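Local structure of glycine oxidase (Bacillus cereus ATCC 14579, 7CYX) at residues 35-38 and 39-42; 310-314 and 315-319; 360-363 and 364-368. The protein probably uses its bound FAD to oxidise glycine with molecular oxygen, giving glyoxylate, ammonium and hydrogen peroxide, a reaction of thiamine diphosphate biosynthesis. All blocks are in the same frame, centred on the assembly; numbering follows the deposited sequence.

Interaction 1. Residues 35-38 and 39-42; sequences KQSI and ASEA. With FAD (flavin-adenine dinucleotide), chain C.
Ser40 OG is the polar centre of this tight bend, where the chain folds back over itself beside the cofactor. It lies 2.8 Å from Ser37 OG in a hydrogen bond that either hydroxyl could donate, and 3.0 Å from Ser37 N. Ser37 can offer its oxygen because chi1 of 86° sets OG between its own backbone N and carbonyl carbon, facing Ser40 across the turn. Gln36 CB packs alongside the same hydroxyl, 3.6 Å from Ser40 OG. Further out, the planes of the Gln36 amide and Glu41 carboxylate are 23° apart, although their side chains cross at about a right angle; Glu41 OE1 is taken up by a salt bridge to Lys274.

The bend belongs to the Rossmann-type nucleotide-binding unit of this flavoprotein. It follows strand 30-33 and Glu34, whose carboxylate is hydrogen-bonded to FAD, and it leads into helix 42-45. Ala39 takes a left-handed backbone conformation and pairs through its backbone with Gly12, next to glycines consistent with a GxGxxG motif. Ile38 packs on helix 155-168 and on Arg238 of the second subunit.

Lys35 and Glu41 share the adenosine ribose of the dinucleotide. Lys35 brings its CG 3.5 Å from FAD O2B and also forms a cation-pi contact with Trp211. Glu41 lays its aliphatic stem against the same sugar, chi1 of -62° holding CG beside the backbone N and 3.7 Å from FAD C3B. Ala42 moves on to the phosphate and ribityl part, where the backbone takes over: Ala42 N donates to the phosphate oxygen FAD O2A at 3.2 Å, and Ala42 CB touches the ribityl oxygen FAD O2' at 3.3 Å.

Interaction 2. Residues 310-314 and 315-319; sequences QSNHE and APYMG
The rings of His313 and Tyr317 meet obliquely, their planes 75° apart and their centroids separated by 5.5 Å. His313 CD2 comes in at the tyrosine edge, in the plane of that ring, and lies 3.2 Å from Tyr317 OH, which in turn sits at the edge of the imidazole. Trp223 stacks on the Tyr317 ring and also meets His313, while the phenol oxygen is hydrogen-bonded to Gly224 O.

Obliquely to the tyrosine ring stands Ser311 OG, 3.4 Å from Tyr317 CE1. With OG anti to the backbone N (chi1 -180°), this hydroxyl reaches forward along the chain and donates to Ala315 O over a short 2.5 Å, approaching from above the carbonyl plane and not along a lone pair. It also receives a weak bond from His313 N at 3.4 Å.

Glu314 N closes back weakly on Ser311 O, and the backbone angles of Asn312 and His313 are those of a type I beta-turn; Glu314 then adopts a left-handed conformation. This type I beta-turn connects strand 299-311, at the edge of the eight-stranded sheet, to strand 317-318, at the edge of the six-stranded Rossmann-type sheet that serves FAD.

Interaction 3. Residues 360-363 and 364-368; sequences LLDS and LLSRR
Leu364 CB sits 3.3 Å from Leu360 O, the carbonyl one helical turn back, and CG lies as close to that oxygen. From there the branches part: CD1 packs against Leu360 CG at 3.9 Å, whereas CD2 leans toward Ser363 OG at 4.2 Å. The start of this path is set by chi1 of -61°, which holds CG beside the backbone N and directs the chain back along Leu360, so that the two leucines lie side by side and point the same way.

This is the i to i+4 spacing of an alpha-helix, here the short helix 360-365, where Leu360 and Leu364 pack onto helix 61-70 and onto Met318 of strand 317-318. The next pair repeats the pattern, with Leu365 CD1 4.1 Å from Leu361 CG and both side chains resting on Trp223. Backbone bonds match them, Leu364 N to Leu360 O at 3.1 Å and Leu365 N to Leu361 O at 3.0 Å.

Ser366 is where helical geometry stops. Asp362 O still receives its weak N-H bond at 3.4 Å, and Ser366 OG also donates to it, at a distance so short that its exact length is doubtful. Arg367 NE then reaches back weakly, at 3.5 Å, to Leu364 O.

Overall arrangement
The three contacts follow one another along the chain without overlap. Interaction 1 lies just after strand 30-33 of the Rossmann-type sheet, whereas interaction 2 leads into strand 317-318 at one edge of that same sheet. Their centres are 20 Å apart and their nearest atoms about 8 Å, with no touch. Interactions 2 and 3 are neighbours, their centres 9 Å apart: helix 360-365 covers the turn and edge strand, with Leu361 CD1 packing on Gly319 and a weak, long ion pair joining Glu314 to Arg367. Interaction 1 thus handles the cofactor directly, while interaction 2 lies at the 317-318 edge of the sheet and interaction 3 packs against it; the centre of interaction 3 is 29 Å from that of interaction 1.

Interaction 1. Residues 35-38 and 39-42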
loop_
_atom_site.group_PDB
_atom_site.type_symbol
_atom_site.label_atom_id
_atom_site.label_comp_id
_atom_site.label_asym_id
_atom_site.label_seq_id
_atom_site.Cartn_x
_atom_site.Cartn_y
_atom_site.Cartn_z
ATOM N N LYS A 35 18.811 -13.126 4.512
ATOM C CA LYS A 35 20.184 -12.665 4.242
ATOM C C LYS A 35 20.171 -11.215 3.741
ATOM O O LYS A 35 21.186 -10.515 3.868
ATOM C CB LYS A 35 20.919 -13.611 3.285
ATOM C CG LYS A 35 20.208 -13.917 1.976
ATOM C CD LYS A 35 21.082 -14.603 0.954
ATOM C CE LYS A 35 20.333 -14.878 -0.336
ATOM N NZ LYS A 35 21.181 -14.597 -1.512
ATOM N N GLN A 36 19.032 -10.780 3.187
ATOM C CA GLN A 36 18.801 -9.391 2.775
ATOM C C GLN A 36 17.620 -8.837 3.574
ATOM O O GLN A 36 17.761 -8.608 4.755
ATOM C CB GLN A 36 18.614 -9.310 1.259
ATOM C CG GLN A 36 19.843 -9.780 0.495
ATOM C CD GLN A 36 20.103 -8.941 -0.731
ATOM O OE1 GLN A 36 19.199 -8.661 -1.519
ATOM N NE2 GLN A 36 21.355 -8.536 -0.894
ATOM N N SER A 37 16.473 -8.614 2.932
ATOM C CA SER A 37 15.313 -8.040 3.605
ATOM C C SER A 37 14.073 -8.890 3.300
ATOM O O SER A 37 14.124 -9.779 2.447
ATOM C CB SER A 37 15.137 -6.588 3.222
ATOM O OG SER A 37 14.391 -6.474 2.021
ATOM N N ILE A 38 12.978 -8.621 4.015
ATOM C CA ILE A 38 11.691 -9.262 3.750
ATOM C C ILE A 38 11.260 -8.881 2.329
ATOM O O ILE A 38 11.289 -7.681 1.981
ATOM C CB ILE A 38 10.613 -8.848 4.767
ATOM C CG1 ILE A 38 10.943 -9.302 6.190
ATOM C CG2 ILE A 38 9.232 -9.335 4.324
ATOM C CD1 ILE A 38 11.115 -10.785 6.335
ATOM N N ALA A 39 10.833 -9.902 1.564
ATOM C CA ALA A 39 10.369 -9.766 0.187
ATOM C C ALA A 39 11.468 -9.183 -0.708
ATOM O O ALA A 39 11.209 -8.288 -1.482
ATOM C CB ALA A 39 9.158 -8.890 0.120
ATOM N N SER A 40 12.681 -9.709 -0.609
ATOM C CA SER A 40 13.801 -9.185 -1.387
ATOM C C SER A 40 13.870 -9.846 -2.767
ATOM O O SER A 40 14.535 -9.308 -3.639
ATOM C CB SER A 40 15.117 -9.355 -0.655
ATOM O OG SER A 40 15.430 -8.194 0.098
ATOM N N GLU A 41 13.232 -11.016 -2.935
ATOM C CA GLU A 41 13.505 -11.884 -4.089
ATOM C C GLU A 41 12.198 -12.226 -4.816
ATOM O O GLU A 41 11.484 -11.312 -5.222
ATOM C CB GLU A 41 14.322 -13.088 -3.631
ATOM C CG GLU A 41 15.682 -12.720 -3.065
ATOM C CD GLU A 41 16.636 -12.111 -4.072
ATOM O OE1 GLU A 41 16.260 -12.044 -5.240
ATOM O OE2 GLU A 41 17.754 -11.718 -3.680
ATOM N N ALA A 42 11.917 -13.514 -5.059
ATOM C CA ALA A 42 10.797 -13.862 -5.930
ATOM C C ALA A 42 9.535 -13.143 -5.448
ATOM O O ALA A 42 8.767 -12.634 -6.247
ATOM C CB ALA A 42 10.574 -15.353 -5.960
HETATM P PA FAD C . 11.725 -15.981 -2.093
HETATM O O1A FAD C . 10.721 -14.897 -2.116
HETATM O O2A FAD C . 12.842 -15.894 -3.094
HETATM O O5B FAD C . 12.236 -16.085 -0.610
HETATM C C5B FAD C . 13.427 -16.746 -0.332
HETATM C C4B FAD C . 14.124 -15.857 0.661
HETATM O O4B FAD C . 15.082 -16.638 1.350
HETATM C C3B FAD C . 14.884 -14.731 -0.005
HETATM O O3B FAD C . 14.389 -13.494 0.553
HETATM C C2B FAD C . 16.352 -14.947 0.351
HETATM O O2B FAD C . 16.977 -13.725 0.768
HETATM C C1B FAD C . 16.255 -15.843 1.550
HETATM N N9A FAD C . 17.388 -16.736 1.774
HETATM C C8A FAD C . 17.854 -17.647 0.897
HETATM N N7A FAD C . 18.894 -18.316 1.429
HETATM C C5A FAD C . 19.061 -17.861 2.680
HETATM C C6A FAD C . 19.984 -18.167 3.770
HETATM N N6A FAD C . 20.919 -19.117 3.556
HETATM N N1A FAD C . 19.881 -17.447 4.919
HETATM C C2A FAD C . 18.950 -16.495 5.052
HETATM N N3A FAD C . 18.065 -16.159 4.084
HETATM C C4A FAD C . 18.072 -16.814 2.906
HETATM N N1 FAD C . 3.391 -16.854 -8.022
HETATM C C2 FAD C . 2.019 -16.856 -8.028
HETATM O O2 FAD C . 1.478 -17.574 -7.152
HETATM N N3 FAD C . 1.289 -16.131 -8.910
HETATM C C4 FAD C . 1.904 -15.327 -9.804
HETATM O O4 FAD C . 1.279 -14.597 -10.617
HETATM C C4X FAD C . 3.388 -15.311 -9.854
HETATM N N5 FAD C . 4.058 -14.573 -10.748
HETATM C C5X FAD C . 5.406 -14.555 -10.756
HETATM C C6 FAD C . 6.066 -13.756 -11.673
HETATM C C7 FAD C . 7.449 -13.733 -11.704
HETATM C C7M FAD C . 8.180 -12.872 -12.719
HETATM C C8 FAD C . 8.221 -14.528 -10.755
HETATM C C8M FAD C . 9.743 -14.506 -10.756
HETATM C C9 FAD C . 7.569 -15.306 -9.853
HETATM C C9A FAD C . 6.195 -15.360 -9.801
HETATM N N10 FAD C . 5.531 -16.143 -8.847
HETATM C C10 FAD C . 4.117 -16.139 -8.882
HETATM C "C1'" FAD C . 6.217 -17.055 -7.921
HETATM C "C2'" FAD C . 6.538 -16.585 -6.539
HETATM O "O2'" FAD C . 7.332 -15.392 -6.656
HETATM C "C3'" FAD C . 7.333 -17.686 -5.860
HETATM O "O3'" FAD C . 6.820 -19.016 -6.168
HETATM C "C4'" FAD C . 7.417 -17.328 -4.371
HETATM O "O4'" FAD C . 7.820 -15.957 -4.211
HETATM C "C5'" FAD C . 8.446 -18.141 -3.634
HETATM O "O5'" FAD C . 8.591 -17.561 -2.351
HETATM P P FAD C . 9.799 -18.016 -1.417
HETATM O O1P FAD C . 9.972 -19.490 -1.471
HETATM O O2P FAD C . 9.630 -17.298 -0.105
HETATM O O3P FAD C . 11.017 -17.427 -2.315
#

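Interaction 2. Residues 310-314 and 315-319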
loop_
_atom_site.group_PDB
_atom_site.type_symbol
_atom_site.label_atom_id
_atom_site.label_comp_id
_atom_site.label_asym_id
_atom_site.label_seq_id
_atom_site.Cartn_x
_atom_site.Cartn_y
_atom_site.Cartn_z
ATOM N N GLN A 310 12.282 -23.039 -8.838
ATOM C CA GLN A 310 11.951 -24.356 -9.351
ATOM C C GLN A 310 12.434 -25.423 -8.358
ATOM O O GLN A 310 13.431 -25.260 -7.659
ATOM C CB GLN A 310 12.535 -24.577 -10.744
ATOM C CG GLN A 310 12.178 -25.929 -11.376
ATOM C CD GLN A 310 10.711 -26.284 -11.284
ATOM O OE1 GLN A 310 10.184 -26.591 -10.217
ATOM N NE2 GLN A 310 10.043 -26.259 -12.421
ATOM N N SER A 311 11.677 -26.507 -8.340
ATOM C CA SER A 311 11.960 -27.688 -7.505
ATOM C C SER A 311 12.689 -28.712 -8.374
ATOM O O SER A 311 12.381 -28.799 -9.544
ATOM C CB SER A 311 10.661 -28.244 -7.020
ATOM O OG SER A 311 10.872 -29.369 -6.214
ATOM N N ASN A 312 13.603 -29.488 -7.810
ATOM C CA ASN A 312 14.245 -30.541 -8.632
ATOM C C ASN A 312 13.240 -31.669 -8.867
ATOM O O ASN A 312 13.339 -32.311 -9.897
ATOM C CB ASN A 312 15.512 -31.090 -7.988
ATOM C CG ASN A 312 16.714 -30.212 -8.222
ATOM O OD1 ASN A 312 16.689 -29.340 -9.069
ATOM N ND2 ASN A 312 17.766 -30.430 -7.464
ATOM N N HIS A 313 12.321 -31.881 -7.924
ATOM C CA HIS A 313 11.275 -32.928 -7.983
ATOM C C HIS A 313 9.992 -32.395 -8.620
ATOM O O HIS A 313 8.996 -33.110 -8.566
ATOM C CB HIS A 313 11.033 -33.471 -6.585
ATOM C CG HIS A 313 12.187 -34.254 -6.072
ATOM N ND1 HIS A 313 12.137 -35.602 -5.904
ATOM C CD2 HIS A 313 13.426 -33.888 -5.722
ATOM C CE1 HIS A 313 13.284 -36.025 -5.442
ATOM N NE2 HIS A 313 14.085 -34.993 -5.317
ATOM N N GLU A 314 10.027 -31.160 -9.127
ATOM C CA GLU A 314 8.913 -30.457 -9.825
ATOM C C GLU A 314 7.681 -30.242 -8.939
ATOM O O GLU A 314 6.582 -30.120 -9.466
ATOM C CB GLU A 314 8.514 -31.193 -11.094
ATOM C CG GLU A 314 9.509 -31.041 -12.207
ATOM C CD GLU A 314 8.949 -31.643 -13.472
ATOM O OE1 GLU A 314 8.666 -32.843 -13.465
ATOM O OE2 GLU A 314 8.771 -30.898 -14.433
ATOM N N ALA A 315 7.896 -30.149 -7.640
ATOM C CA ALA A 315 6.845 -29.936 -6.639
ATOM C C ALA A 315 7.555 -29.422 -5.402
ATOM O O ALA A 315 8.637 -29.882 -5.130
ATOM C CB ALA A 315 6.152 -31.234 -6.366
ATOM N N PRO A 316 6.974 -28.501 -4.626
ATOM C CA PRO A 316 7.657 -27.989 -3.463
ATOM C C PRO A 316 7.851 -29.058 -2.385
ATOM O O PRO A 316 7.052 -29.938 -2.270
ATOM C CB PRO A 316 6.676 -26.934 -2.946
ATOM C CG PRO A 316 5.344 -27.399 -3.445
ATOM C CD PRO A 316 5.642 -27.959 -4.809
ATOM N N TYR A 317 8.940 -28.939 -1.643
ATOM C CA TYR A 317 9.190 -29.857 -0.519
ATOM C C TYR A 317 8.565 -29.216 0.709
ATOM O O TYR A 317 8.967 -28.137 1.074
ATOM C CB TYR A 317 10.683 -30.036 -0.292
ATOM C CG TYR A 317 11.496 -30.263 -1.534
ATOM C CD1 TYR A 317 12.024 -29.199 -2.222
ATOM C CD2 TYR A 317 11.757 -31.535 -2.003
ATOM C CE1 TYR A 317 12.787 -29.391 -3.351
ATOM C CE2 TYR A 317 12.512 -31.745 -3.139
ATOM C CZ TYR A 317 13.038 -30.665 -3.810
ATOM O OH TYR A 317 13.802 -30.817 -4.920
ATOM N N MET A 318 7.546 -29.858 1.259
ATOM C CA MET A 318 6.837 -29.367 2.462
ATOM C C MET A 318 6.778 -30.523 3.456
ATOM O O MET A 318 5.932 -31.392 3.287
ATOM C CB MET A 318 5.420 -28.949 2.091
ATOM C CG MET A 318 5.357 -28.124 0.843
ATOM S SD MET A 318 4.174 -26.809 1.016
ATOM C CE MET A 318 2.788 -27.523 0.146
ATOM N N GLY A 319 7.646 -30.512 4.461
ATOM C CA GLY A 319 7.694 -31.649 5.363
ATOM C C GLY A 319 8.825 -31.641 6.370
ATOM O O GLY A 319 9.674 -30.753 6.402
#

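Interaction 3. Residues 360-363 and 364-368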
loop_
_atom_site.group_PDB
_atom_site.type_symbol
_atom_site.label_atom_id
_atom_site.label_comp_id
_atom_site.label_asym_id
_atom_site.label_seq_id
_atom_site.Cartn_x
_atom_site.Cartn_y
_atom_site.Cartn_z
ATOM N N LEU A 360 2.775 -34.777 3.047
ATOM C CA LEU A 360 2.798 -33.940 1.850
ATOM C C LEU A 360 4.116 -34.178 1.088
ATOM O O LEU A 360 4.166 -33.962 -0.105
ATOM C CB LEU A 360 2.572 -32.482 2.263
ATOM C CG LEU A 360 1.444 -31.712 1.558
ATOM C CD1 LEU A 360 0.215 -32.562 1.222
ATOM C CD2 LEU A 360 1.023 -30.519 2.406
ATOM N N LEU A 361 5.155 -34.681 1.767
ATOM C CA LEU A 361 6.367 -35.176 1.089
ATOM C C LEU A 361 5.984 -36.261 0.075
ATOM O O LEU A 361 6.230 -36.119 -1.133
ATOM C CB LEU A 361 7.354 -35.707 2.137
ATOM C CG LEU A 361 8.620 -34.877 2.378
ATOM C CD1 LEU A 361 8.332 -33.387 2.412
ATOM C CD2 LEU A 361 9.308 -35.308 3.667
ATOM N N ASP A 362 5.347 -37.316 0.593
ATOM C CA ASP A 362 4.880 -38.475 -0.159
ATOM C C ASP A 362 3.953 -38.039 -1.297
ATOM O O ASP A 362 4.148 -38.403 -2.449
ATOM C CB ASP A 362 4.136 -39.448 0.761
ATOM C CG ASP A 362 4.557 -40.899 0.585
ATOM O OD1 ASP A 362 4.721 -41.333 -0.584
ATOM O OD2 ASP A 362 4.730 -41.585 1.624
ATOM N N SER A 363 2.933 -37.257 -0.951
ATOM C CA SER A 363 1.872 -36.922 -1.874
ATOM C C SER A 363 2.400 -36.107 -3.068
ATOM O O SER A 363 1.962 -36.301 -4.198
ATOM C CB SER A 363 0.767 -36.186 -1.150
ATOM O OG SER A 363 -0.133 -35.582 -2.074
ATOM N N LEU A 364 3.291 -35.144 -2.808
ATOM C CA LEU A 364 3.690 -34.169 -3.846
ATOM C C LEU A 364 4.935 -34.650 -4.631
ATOM O O LEU A 364 5.049 -34.371 -5.819
ATOM C CB LEU A 364 3.904 -32.790 -3.202
ATOM C CG LEU A 364 2.688 -32.166 -2.506
ATOM C CD1 LEU A 364 3.059 -30.823 -1.904
ATOM C CD2 LEU A 364 1.499 -31.999 -3.456
ATOM N N LEU A 365 5.844 -35.403 -4.002
ATOM C CA LEU A 365 7.139 -35.698 -4.645
ATOM C C LEU A 365 7.130 -37.023 -5.453
ATOM O O LEU A 365 7.897 -37.142 -6.421
ATOM C CB LEU A 365 8.227 -35.652 -3.569
ATOM C CG LEU A 365 8.223 -34.390 -2.703
ATOM C CD1 LEU A 365 9.264 -34.466 -1.607
ATOM C CD2 LEU A 365 8.431 -33.148 -3.546
ATOM N N SER A 366 6.263 -37.993 -5.127
ATOM C CA SER A 366 6.158 -39.246 -5.936
ATOM C C SER A 366 5.168 -39.078 -7.087
ATOM O O SER A 366 4.054 -38.629 -6.906
ATOM C CB SER A 366 5.794 -40.470 -5.130
ATOM O OG SER A 366 5.049 -40.145 -3.977
ATOM N N ARG A 367 5.613 -39.495 -8.269
ATOM C CA ARG A 367 4.791 -39.593 -9.446
ATOM C C ARG A 367 4.964 -41.002 -10.029
ATOM O O ARG A 367 6.063 -41.411 -10.362
ATOM C CB ARG A 367 5.176 -38.492 -10.439
ATOM C CG ARG A 367 4.803 -37.088 -9.981
ATOM C CD ARG A 367 5.935 -36.287 -9.348
ATOM N NE ARG A 367 5.598 -34.867 -9.235
ATOM C CZ ARG A 367 5.625 -33.997 -10.246
ATOM N NH1 ARG A 367 6.247 -34.301 -11.374
ATOM N NH2 ARG A 367 5.010 -32.832 -10.133
ATOM N N ARG A 368 3.865 -41.751 -10.070
ATOM C CA ARG A 368 3.762 -43.013 -10.778
ATOM C C ARG A 368 4.020 -42.737 -12.270
ATOM O O ARG A 368 3.294 -41.964 -12.905
ATOM C CB ARG A 368 2.385 -43.619 -10.462
ATOM C CG ARG A 368 2.027 -44.889 -11.222
ATOM C CD ARG A 368 2.721 -46.150 -10.728
ATOM N NE ARG A 368 1.928 -46.994 -9.840
ATOM C CZ ARG A 368 0.977 -47.834 -10.242
ATOM N NH1 ARG A 368 0.613 -48.846 -9.472
ATOM N NH2 ARG A 368 0.394 -47.665 -11.417
#